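Local atomic coordinates of fusion protein of Nuclear RNA export factor 2 and Protein panoramix (Drosophila melanogaster, PDB entry 6IEW), a protein that binds Panoramix through the TAP-C (UBA-like) domain of Nxf2, within an ovarian complex that silences transposons cotranscriptionally. Residues D6-K11 / A33-E38; L13-V18 / T27-E32; T19-T24 / K42-K47. One frame throughout, in Å; residues are numbered along the deposited sequence. Where two conformers were deposited one is given.

Interaction 1 of 3, residues D6-K11 / A33-E38; sequences DVKDHK and ADWDFE
Lys8 and Trp35 meet because both side chains leave the backbone with CG anti to the carbonyl carbon (chi1 -79° and -62°) and the lysine then runs extended, laying its methylenes across the indole at about a right angle. Lys8 CG sits over one face of the six-membered ring, 3.8 Å from the centroid of the Trp35 benzo ring and 18° off its normal, a CH-pi contact displaced toward the rim. Its neighbours in the chain touch the same ring: CB of Lys8 is 3.6 Å from CZ3 of Trp35, and CD of Lys8 is 3.8 Å from Trp35 CZ2. One turn later, Lys11 takes the edge instead, with its CB near the ring plane and 4.0 Å from Trp35 CE3. In the conformer given here, one of two, Lys11 NZ donates to a water over 2.7 Å, and the water in turn donates a hydrogen bond to Trp35 O, 2.8 Å from it.

The tryptophan is presented by a tight turn. Asp34, with positive phi, is the C-prime residue of the Schellman motif that closes helix 23-32, and Ala33 to Asp36 form a type I' turn. Asp36 then N-caps helix 37-49 through its bond to Arg39 N, while Leu12 adds to the packing on Trp35.

Everything here lies in the Nxf2 part, at the surface of its TAP-C domain. Chemically, two lysines serve mainly through their hydrocarbon: it shields part of the indole, no direct hydrogen bond crosses the contact, and the polar link, present at least in one conformer of Lys11, is a water between its ammonium group and the carbonyl of Trp35.

Interaction 2 of 3, residues L13-V18 / T27-E32; sequences LLFQEV and TSIVEE
Phe15 reaches across to Val30 and Ile29, and its atoms divide neatly between them. It starts with CG anti to the backbone N (chi1 174°), which sends the ring out from helix 4-19 toward helix 23-32. At the base, Phe15 CB lies 3.7 Å from CG2 of Val30. The next atom, Phe15 CG, is closer still to that methyl, 3.6 Å from Val30 CG2, and on one flank of the ring Phe15 CD2 touches Val30 CG2 at 3.8 Å. Moving outward, the partner changes: CE1 of Phe15 is 4.0 Å from CG2 of Ile29. At the tip, Phe15 CZ packs 3.6 Å from Ile29 CG2, with Ile29 CD1 also at 4.0 Å from that same CZ.

The two partners are approached differently. Val30 and the phenylalanine slide past each other in opposite directions, whereas Ile29 crosses it at about a right angle. All three residues are buried, and the contact is purely apolar.

In the Nxf2 TAP-C domain, which has no strands, Phe15 fills the centre of a three-helix bundle: Val26 adds a second turn of helix 23-32, Ala40 and Leu41 come from helix 37-49, and Leu21 approaches from the connection between the first two helices.

Interaction 3 of 3, residues T19-T24 / K42-K47; sequences TGLIST and KLFIQK
Thr19 and Phe44 make the closest backbone approach, 8.5 Å between their CA atoms, at the point where helix 4-19 ends: Gly20 leaves the helix with positive phi (70°), Leu21 is extended, and Ile22 is already the N-cap of helix 23-32. From the other side comes Phe44 of helix 37-49, its ring thrown outward by a CG anti to the backbone N (chi1 161°).

Two methyls receive that ring, both obliquely, and they touch different flanks of it. CG2 of Thr19 lies 3.9 Å from CD2 of Phe44 and 4.1 Å from CE2 of Phe44. On the other flank CD1 of Leu21 is 3.8 Å from Phe44 CD1 and 4.0 Å from Phe44 CE1. Thr19 can offer a methyl because its hydroxyl is turned back to its own helix: OG1 lies between the backbone N and the carbonyl carbon and donates to Phe15 O. The same oxygen also accepts a weak bond of 3.4 Å, 150° at the hydrogen, from Leu21 N, helping to hold the turn that puts Leu21 beside the ring.

Other parts of the fold complete the site. Phe15 also packs on Phe44, and Ala57 and Phe58 lie against Leu21. Ala81, in the Panoramix part of this engineered fusion, touches Phe44 too.

Within the Nxf2 part, the Thr-Gly-Leu sequence falls between the first two helices, a place where many UBA domains carry a Met-Gly-Phe or Met-Gly-Tyr loop. Since no hydrogen bond crosses between the segments, the join itself depends on burial of an aromatic ring against two methyls, while the threonine hydroxyl, though buried, has its hydrogen-bonding needs met by backbone atoms near the helix end.

Overall arrangement
All three contacts lie in the three-helix TAP-C domain of Nxf2. Interaction 2 joins helices 4-19 and 23-32 and is nested along the chain inside the loop closed by interaction 1; interaction 3 alternates with both. The centres of interactions 1 and 2 are about 7 Å apart, as are those of 2 and 3, while 1 and 3 stand about 13 Å apart. Interaction 1 lies at the surface; interactions 2 and 3 are buried near the centre of the chain and are linked by a salt bridge from Glu32 to Lys47. Interactions 1 and 3 both use the 33-49 region, and helix 37-49 also presents Phe37 and Phe44 to the Panoramix helix 70-93.

Interaction 1 of 3, residues D6-K11 / A33-E38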
loop_
_atom_site.group_PDB
_atom_site.type_symbol
_atom_site.label_atom_id
_atom_site.label_comp_id
_atom_site.label_asym_id
_atom_site.label_seq_id
_atom_site.Cartn_x
_atom_site.Cartn_y
_atom_site.Cartn_z
ATOM N N ASP A 6 -10.092 2.756 -15.685
ATOM C CA ASP A 6 -10.904 2.526 -14.494
ATOM C C ASP A 6 -10.409 1.311 -13.719
ATOM O O ASP A 6 -10.459 1.293 -12.483
ATOM C CB ASP A 6 -12.379 2.391 -14.879
ATOM C CG ASP A 6 -12.993 3.718 -15.291
ATOM O OD1 ASP A 6 -13.379 4.500 -14.397
ATOM O OD2 ASP A 6 -13.072 3.988 -16.508
ATOM N N VAL A 7 -9.922 0.289 -14.426
ATOM C CA VAL A 7 -9.308 -0.848 -13.746
ATOM C C VAL A 7 -8.036 -0.417 -13.027
ATOM O O VAL A 7 -7.786 -0.820 -11.884
ATOM C CB VAL A 7 -9.061 -2.005 -14.733
ATOM C CG1 VAL A 7 -8.224 -3.087 -14.081
ATOM C CG2 VAL A 7 -10.389 -2.575 -15.223
ATOM N N LYS A 8 -7.216 0.412 -13.678
ATOM C CA LYS A 8 -6.005 0.902 -13.025
ATOM C C LYS A 8 -6.337 1.759 -11.810
ATOM O O LYS A 8 -5.709 1.612 -10.753
ATOM C CB LYS A 8 -5.126 1.663 -14.019
ATOM C CG LYS A 8 -4.318 0.749 -14.920
ATOM C CD LYS A 8 -3.455 1.537 -15.887
ATOM C CE LYS A 8 -2.597 0.604 -16.727
ATOM N NZ LYS A 8 -1.546 1.350 -17.474
ATOM N N ASP A 9 -7.318 2.661 -11.942
ATOM C CA ASP A 9 -7.765 3.447 -10.794
ATOM C C ASP A 9 -8.084 2.539 -9.617
ATOM O O ASP A 9 -7.697 2.815 -8.475
ATOM C CB ASP A 9 -9.015 4.260 -11.148
ATOM C CG ASP A 9 -8.743 5.394 -12.121
ATOM O OD1 ASP A 9 -7.576 5.824 -12.267
ATOM O OD2 ASP A 9 -9.725 5.869 -12.734
ATOM N N HIS A 10 -8.789 1.437 -9.889
ATOM C CA HIS A 10 -9.211 0.524 -8.834
ATOM C C HIS A 10 -8.017 -0.159 -8.179
ATOM O O HIS A 10 -7.953 -0.274 -6.949
ATOM C CB HIS A 10 -10.180 -0.511 -9.409
ATOM C CG HIS A 10 -10.519 -1.609 -8.452
ATOM N ND1 HIS A 10 -11.291 -1.404 -7.330
ATOM C CD2 HIS A 10 -10.179 -2.920 -8.443
ATOM C CE1 HIS A 10 -11.416 -2.542 -6.671
ATOM N NE2 HIS A 10 -10.748 -3.477 -7.323
ATOM N N LYS A 11 -7.060 -0.627 -8.986
ATOM C CA LYS A 11 -5.895 -1.312 -8.433
ATOM C C LYS A 11 -5.051 -0.371 -7.583
ATOM O O LYS A 11 -4.453 -0.796 -6.585
ATOM C CB LYS A 11 -5.061 -1.928 -9.553
ATOM C CG LYS A 11 -5.742 -3.094 -10.247
ATOM C CD LYS A 11 -4.879 -3.662 -11.356
ATOM C CE LYS A 11 -5.591 -4.812 -12.054
ATOM N NZ LYS A 11 -4.843 -5.292 -13.246
ATOM N N ALA A 33 5.709 -2.445 -8.990
ATOM C CA ALA A 33 5.325 -3.837 -8.801
ATOM C C ALA A 33 4.514 -4.383 -9.967
ATOM O O ALA A 33 3.955 -5.480 -9.862
ATOM C CB ALA A 33 4.549 -4.001 -7.493
ATOM N N ASP A 34 4.438 -3.638 -11.067
ATOM C CA ASP A 34 3.712 -4.055 -12.265
ATOM C C ASP A 34 2.249 -4.370 -11.974
ATOM O O ASP A 34 1.694 -5.354 -12.468
ATOM C CB ASP A 34 4.395 -5.211 -12.995
ATOM C CG ASP A 34 3.884 -5.370 -14.418
ATOM O OD1 ASP A 34 3.488 -4.348 -15.019
ATOM O OD2 ASP A 34 3.849 -6.508 -14.929
ATOM N N TRP A 35 1.619 -3.527 -11.157
ATOM C CA TRP A 35 0.172 -3.530 -10.961
ATOM C C TRP A 35 -0.344 -4.770 -10.249
ATOM O O TRP A 35 -1.543 -5.067 -10.317
ATOM C CB TRP A 35 -0.567 -3.307 -12.283
ATOM C CG TRP A 35 -0.238 -1.993 -12.847
ATOM C CD1 TRP A 35 0.792 -1.682 -13.692
ATOM C CD2 TRP A 35 -0.915 -0.778 -12.570
ATOM N NE1 TRP A 35 0.779 -0.335 -13.969
ATOM C CE2 TRP A 35 -0.264 0.241 -13.290
ATOM C CE3 TRP A 35 -2.026 -0.453 -11.790
ATOM C CZ2 TRP A 35 -0.686 1.563 -13.247
ATOM C CZ3 TRP A 35 -2.440 0.849 -11.747
ATOM C CH2 TRP A 35 -1.776 1.846 -12.469
ATOM N N ASP A 36 0.526 -5.503 -9.564
ATOM C CA ASP A 36 0.118 -6.676 -8.805
ATOM C C ASP A 36 -0.040 -6.295 -7.341
ATOM O O ASP A 36 0.912 -5.822 -6.709
ATOM C CB ASP A 36 1.104 -7.829 -8.951
ATOM C CG ASP A 36 0.600 -9.094 -8.285
ATOM O OD1 ASP A 36 -0.212 -9.816 -8.902
ATOM O OD2 ASP A 36 0.985 -9.348 -7.132
ATOM N N PHE A 37 -1.247 -6.512 -6.819
ATOM C CA PHE A 37 -1.601 -6.094 -5.466
ATOM C C PHE A 37 -0.668 -6.713 -4.433
ATOM O O PHE A 37 -0.068 -6.002 -3.615
ATOM C CB PHE A 37 -3.057 -6.504 -5.221
ATOM C CG PHE A 37 -3.590 -6.153 -3.861
ATOM C CD1 PHE A 37 -3.501 -4.863 -3.367
ATOM C CD2 PHE A 37 -4.231 -7.116 -3.097
ATOM C CE1 PHE A 37 -4.021 -4.549 -2.122
ATOM C CE2 PHE A 37 -4.750 -6.806 -1.857
ATOM C CZ PHE A 37 -4.644 -5.522 -1.368
ATOM N N GLU A 38 -0.520 -8.039 -4.466
ATOM C CA GLU A 38 0.316 -8.716 -3.479
ATOM C C GLU A 38 1.770 -8.269 -3.584
ATOM O O GLU A 38 2.417 -7.972 -2.573
ATOM C CB GLU A 38 0.196 -10.230 -3.645
ATOM C CG GLU A 38 1.021 -11.020 -2.652
ATOM C CD GLU A 38 0.910 -12.507 -2.874
ATOM O OE1 GLU A 38 0.475 -12.911 -3.973
ATOM O OE2 GLU A 38 1.252 -13.273 -1.949
HETATM O O HOH W 1 -2.647 -6.559 -12.453
#

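Interaction 2 of 3, residues L13-V18 / T27-E32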
loop_
_atom_site.group_PDB
_atom_site.type_symbol
_atom_site.label_atom_id
_atom_site.label_comp_id
_atom_site.label_asym_id
_atom_site.label_seq_id
_atom_site.Cartn_x
_atom_site.Cartn_y
_atom_site.Cartn_z
ATOM N N LEU A 13 -6.335 2.224 -5.857
ATOM C CA LEU A 13 -7.111 2.421 -4.635
ATOM C C LEU A 13 -7.089 1.189 -3.734
ATOM O O LEU A 13 -7.102 1.322 -2.507
ATOM C CB LEU A 13 -8.547 2.833 -4.961
ATOM C CG LEU A 13 -8.796 4.279 -5.388
ATOM C CD1 LEU A 13 -10.257 4.651 -5.177
ATOM C CD2 LEU A 13 -7.884 5.215 -4.616
ATOM N N LEU A 14 -7.095 -0.011 -4.315
ATOM C CA LEU A 14 -6.930 -1.238 -3.537
ATOM C C LEU A 14 -5.711 -1.134 -2.630
ATOM O O LEU A 14 -5.781 -1.400 -1.423
ATOM C CB LEU A 14 -6.721 -2.391 -4.516
ATOM C CG LEU A 14 -7.414 -3.749 -4.486
ATOM C CD1 LEU A 14 -8.786 -3.686 -3.841
ATOM C CD2 LEU A 14 -7.508 -4.225 -5.930
ATOM N N PHE A 15 -4.583 -0.723 -3.203
ATOM C CA PHE A 15 -3.345 -0.606 -2.445
ATOM C C PHE A 15 -3.383 0.600 -1.519
ATOM O O PHE A 15 -2.922 0.525 -0.371
ATOM C CB PHE A 15 -2.183 -0.506 -3.433
ATOM C CG PHE A 15 -0.855 -0.228 -2.800
ATOM C CD1 PHE A 15 -0.042 -1.269 -2.380
ATOM C CD2 PHE A 15 -0.402 1.075 -2.656
ATOM C CE1 PHE A 15 1.190 -1.013 -1.809
ATOM C CE2 PHE A 15 0.833 1.337 -2.085
ATOM C CZ PHE A 15 1.628 0.290 -1.661
ATOM N N GLN A 16 -3.926 1.722 -2.001
ATOM C CA GLN A 16 -4.009 2.916 -1.169
ATOM C C GLN A 16 -4.854 2.667 0.074
ATOM O O GLN A 16 -4.517 3.141 1.166
ATOM C CB GLN A 16 -4.566 4.096 -1.972
ATOM C CG GLN A 16 -4.610 5.398 -1.172
ATOM C CD GLN A 16 -4.902 6.626 -2.020
ATOM O OE1 GLN A 16 -5.947 6.725 -2.653
ATOM N NE2 GLN A 16 -3.975 7.577 -2.017
ATOM N N GLU A 17 -5.955 1.924 -0.070
ATOM C CA GLU A 17 -6.834 1.679 1.069
ATOM C C GLU A 17 -6.134 0.851 2.139
ATOM O O GLU A 17 -6.290 1.111 3.337
ATOM C CB GLU A 17 -8.118 0.991 0.599
ATOM C CG GLU A 17 -9.212 0.890 1.659
ATOM C CD GLU A 17 -9.021 -0.285 2.605
ATOM O OE1 GLU A 17 -8.376 -1.278 2.205
ATOM O OE2 GLU A 17 -9.516 -0.213 3.750
ATOM N N VAL A 18 -5.360 -0.153 1.724
ATOM C CA VAL A 18 -4.666 -1.005 2.687
ATOM C C VAL A 18 -3.594 -0.219 3.427
ATOM O O VAL A 18 -3.495 -0.280 4.658
ATOM C CB VAL A 18 -4.078 -2.242 1.984
ATOM C CG1 VAL A 18 -3.181 -3.025 2.945
ATOM C CG2 VAL A 18 -5.193 -3.114 1.433
ATOM N N THR A 27 1.185 5.470 -6.579
ATOM C CA THR A 27 1.600 5.339 -7.973
ATOM C C THR A 27 2.986 4.720 -8.078
ATOM O O THR A 27 3.208 3.792 -8.862
ATOM C CB THR A 27 1.598 6.708 -8.646
ATOM O OG1 THR A 27 0.279 7.261 -8.614
ATOM C CG2 THR A 27 2.070 6.598 -10.095
ATOM N N SER A 28 3.933 5.222 -7.283
ATOM C CA SER A 28 5.310 4.749 -7.359
ATOM C C SER A 28 5.403 3.249 -7.093
ATOM O O SER A 28 6.015 2.502 -7.864
ATOM C CB SER A 28 6.164 5.526 -6.355
ATOM O OG SER A 28 7.468 4.985 -6.269
ATOM N N ILE A 29 4.781 2.789 -6.009
ATOM C CA ILE A 29 4.938 1.398 -5.601
ATOM C C ILE A 29 4.140 0.465 -6.502
ATOM O O ILE A 29 4.639 -0.587 -6.920
ATOM C CB ILE A 29 4.574 1.241 -4.116
ATOM C CG1 ILE A 29 5.549 2.052 -3.256
ATOM C CG2 ILE A 29 4.584 -0.234 -3.712
ATOM C CD1 ILE A 29 5.133 2.174 -1.804
ATOM N N VAL A 30 2.896 0.829 -6.819
ATOM C CA VAL A 30 2.058 -0.036 -7.646
ATOM C C VAL A 30 2.655 -0.195 -9.039
ATOM O O VAL A 30 2.691 -1.301 -9.594
ATOM C CB VAL A 30 0.612 0.494 -7.680
ATOM C CG1 VAL A 30 -0.205 -0.194 -8.772
ATOM C CG2 VAL A 30 -0.044 0.301 -6.318
ATOM N N GLU A 31 3.144 0.900 -9.624
ATOM C CA GLU A 31 3.745 0.803 -10.952
ATOM C C GLU A 31 5.034 -0.010 -10.920
ATOM O O GLU A 31 5.291 -0.808 -11.828
ATOM C CB GLU A 31 3.972 2.195 -11.549
ATOM C CG GLU A 31 2.680 2.898 -11.927
ATOM C CD GLU A 31 2.896 4.174 -12.726
ATOM O OE1 GLU A 31 4.044 4.664 -12.791
ATOM O OE2 GLU A 31 1.908 4.682 -13.296
ATOM N N GLU A 32 5.854 0.170 -9.879
ATOM C CA GLU A 32 7.094 -0.595 -9.787
ATOM C C GLU A 32 6.822 -2.084 -9.626
ATOM O O GLU A 32 7.617 -2.914 -10.086
ATOM C CB GLU A 32 7.961 -0.059 -8.645
ATOM C CG GLU A 32 9.349 -0.693 -8.556
ATOM C CD GLU A 32 10.188 -0.121 -7.425
ATOM O OE1 GLU A 32 10.008 1.068 -7.084
ATOM O OE2 GLU A 32 11.026 -0.865 -6.875
#

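Interaction 3 of 3, residues T19-T24 / K42-K47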
loop_
_atom_site.group_PDB
_atom_site.type_symbol
_atom_site.label_atom_id
_atom_site.label_comp_id
_atom_site.label_asym_id
_atom_site.label_seq_id
_atom_site.Cartn_x
_atom_site.Cartn_y
_atom_site.Cartn_z
ATOM N N THR A 19 -2.780 0.535 2.688
ATOM C CA THR A 19 -1.566 1.120 3.242
ATOM C C THR A 19 -1.778 2.489 3.871
ATOM O O THR A 19 -1.019 2.868 4.769
ATOM C CB THR A 19 -0.483 1.232 2.161
ATOM O OG1 THR A 19 -0.937 2.087 1.101
ATOM C CG2 THR A 19 -0.138 -0.136 1.592
ATOM N N GLY A 20 -2.768 3.254 3.425
ATOM C CA GLY A 20 -2.894 4.611 3.915
ATOM C C GLY A 20 -1.797 5.530 3.427
ATOM O O GLY A 20 -1.464 6.506 4.109
ATOM N N LEU A 21 -1.210 5.233 2.272
ATOM C CA LEU A 21 -0.204 6.094 1.670
ATOM C C LEU A 21 -0.870 7.127 0.771
ATOM O O LEU A 21 -1.960 6.901 0.237
ATOM C CB LEU A 21 0.780 5.271 0.838
ATOM C CG LEU A 21 1.700 4.325 1.612
ATOM C CD1 LEU A 21 2.357 3.333 0.659
ATOM C CD2 LEU A 21 2.754 5.120 2.370
ATOM N N ILE A 22 -0.203 8.272 0.616
ATOM C CA ILE A 22 -0.688 9.283 -0.314
ATOM C C ILE A 22 -0.535 8.786 -1.747
ATOM O O ILE A 22 0.272 7.898 -2.051
ATOM C CB ILE A 22 0.000 10.644 -0.112
ATOM C CG1 ILE A 22 1.491 10.564 -0.461
ATOM C CG2 ILE A 22 -0.204 11.136 1.314
ATOM C CD1 ILE A 22 2.192 11.913 -0.420
ATOM N N SER A 23 -1.321 9.386 -2.647
ATOM C CA SER A 23 -1.370 8.903 -4.023
ATOM C C SER A 23 0.007 8.888 -4.671
ATOM O O SER A 23 0.287 8.014 -5.502
ATOM C CB SER A 23 -2.337 9.751 -4.847
ATOM O OG SER A 23 -1.776 11.017 -5.149
ATOM N N THR A 24 0.876 9.833 -4.304
ATOM C CA THR A 24 2.209 9.907 -4.897
ATOM C C THR A 24 2.972 8.601 -4.712
ATOM O O THR A 24 3.614 8.105 -5.649
ATOM C CB THR A 24 2.985 11.058 -4.260
ATOM O OG1 THR A 24 2.164 12.227 -4.242
ATOM C CG2 THR A 24 4.258 11.344 -5.042
ATOM N N LYS A 42 4.171 -6.325 -0.667
ATOM C CA LYS A 42 5.504 -6.783 -0.287
ATOM C C LYS A 42 6.554 -5.720 -0.576
ATOM O O LYS A 42 7.491 -5.524 0.213
ATOM C CB LYS A 42 5.852 -8.070 -1.035
ATOM C CG LYS A 42 5.011 -9.269 -0.657
ATOM C CD LYS A 42 5.457 -10.491 -1.438
ATOM C CE LYS A 42 4.656 -11.719 -1.043
ATOM N NZ LYS A 42 5.064 -12.913 -1.838
ATOM N N LEU A 43 6.428 -5.038 -1.714
ATOM C CA LEU A 43 7.388 -4.001 -2.067
ATOM C C LEU A 43 7.320 -2.833 -1.095
ATOM O O LEU A 43 8.355 -2.275 -0.712
ATOM C CB LEU A 43 7.137 -3.543 -3.504
ATOM C CG LEU A 43 8.068 -2.456 -4.034
ATOM C CD1 LEU A 43 9.522 -2.897 -3.959
ATOM C CD2 LEU A 43 7.694 -2.081 -5.459
ATOM N N PHE A 44 6.111 -2.452 -0.678
ATOM C CA PHE A 44 5.965 -1.408 0.333
ATOM C C PHE A 44 6.683 -1.787 1.622
ATOM O O PHE A 44 7.402 -0.970 2.211
ATOM C CB PHE A 44 4.481 -1.149 0.603
ATOM C CG PHE A 44 4.215 -0.446 1.909
ATOM C CD1 PHE A 44 4.775 0.796 2.179
ATOM C CD2 PHE A 44 3.397 -1.028 2.864
ATOM C CE1 PHE A 44 4.530 1.434 3.386
ATOM C CE2 PHE A 44 3.142 -0.395 4.064
ATOM C CZ PHE A 44 3.713 0.836 4.331
ATOM N N ILE A 45 6.495 -3.026 2.078
ATOM C CA ILE A 45 7.125 -3.465 3.321
ATOM C C ILE A 45 8.645 -3.429 3.203
ATOM O O ILE A 45 9.347 -3.011 4.134
ATOM C CB ILE A 45 6.588 -4.850 3.724
ATOM C CG1 ILE A 45 5.123 -4.727 4.138
ATOM C CG2 ILE A 45 7.430 -5.457 4.839
ATOM C CD1 ILE A 45 4.383 -6.032 4.120
ATOM N N GLN A 46 9.176 -3.848 2.052
ATOM C CA GLN A 46 10.622 -3.829 1.857
ATOM C C GLN A 46 11.150 -2.401 1.815
ATOM O O GLN A 46 12.131 -2.070 2.491
ATOM C CB GLN A 46 10.992 -4.577 0.578
ATOM C CG GLN A 46 12.492 -4.663 0.350
ATOM C CD GLN A 46 13.186 -5.460 1.433
ATOM O OE1 GLN A 46 12.795 -6.588 1.733
ATOM N NE2 GLN A 46 14.214 -4.874 2.036
ATOM N N LYS A 47 10.509 -1.539 1.017
ATOM C CA LYS A 47 10.925 -0.141 0.953
ATOM C C LYS A 47 10.850 0.516 2.324
ATOM O O LYS A 47 11.729 1.304 2.696
ATOM C CB LYS A 47 10.047 0.618 -0.039
ATOM C CG LYS A 47 10.307 0.293 -1.498
ATOM C CD LYS A 47 9.234 0.937 -2.374
ATOM C CE LYS A 47 9.547 0.831 -3.859
ATOM N NZ LYS A 47 10.461 1.910 -4.331
#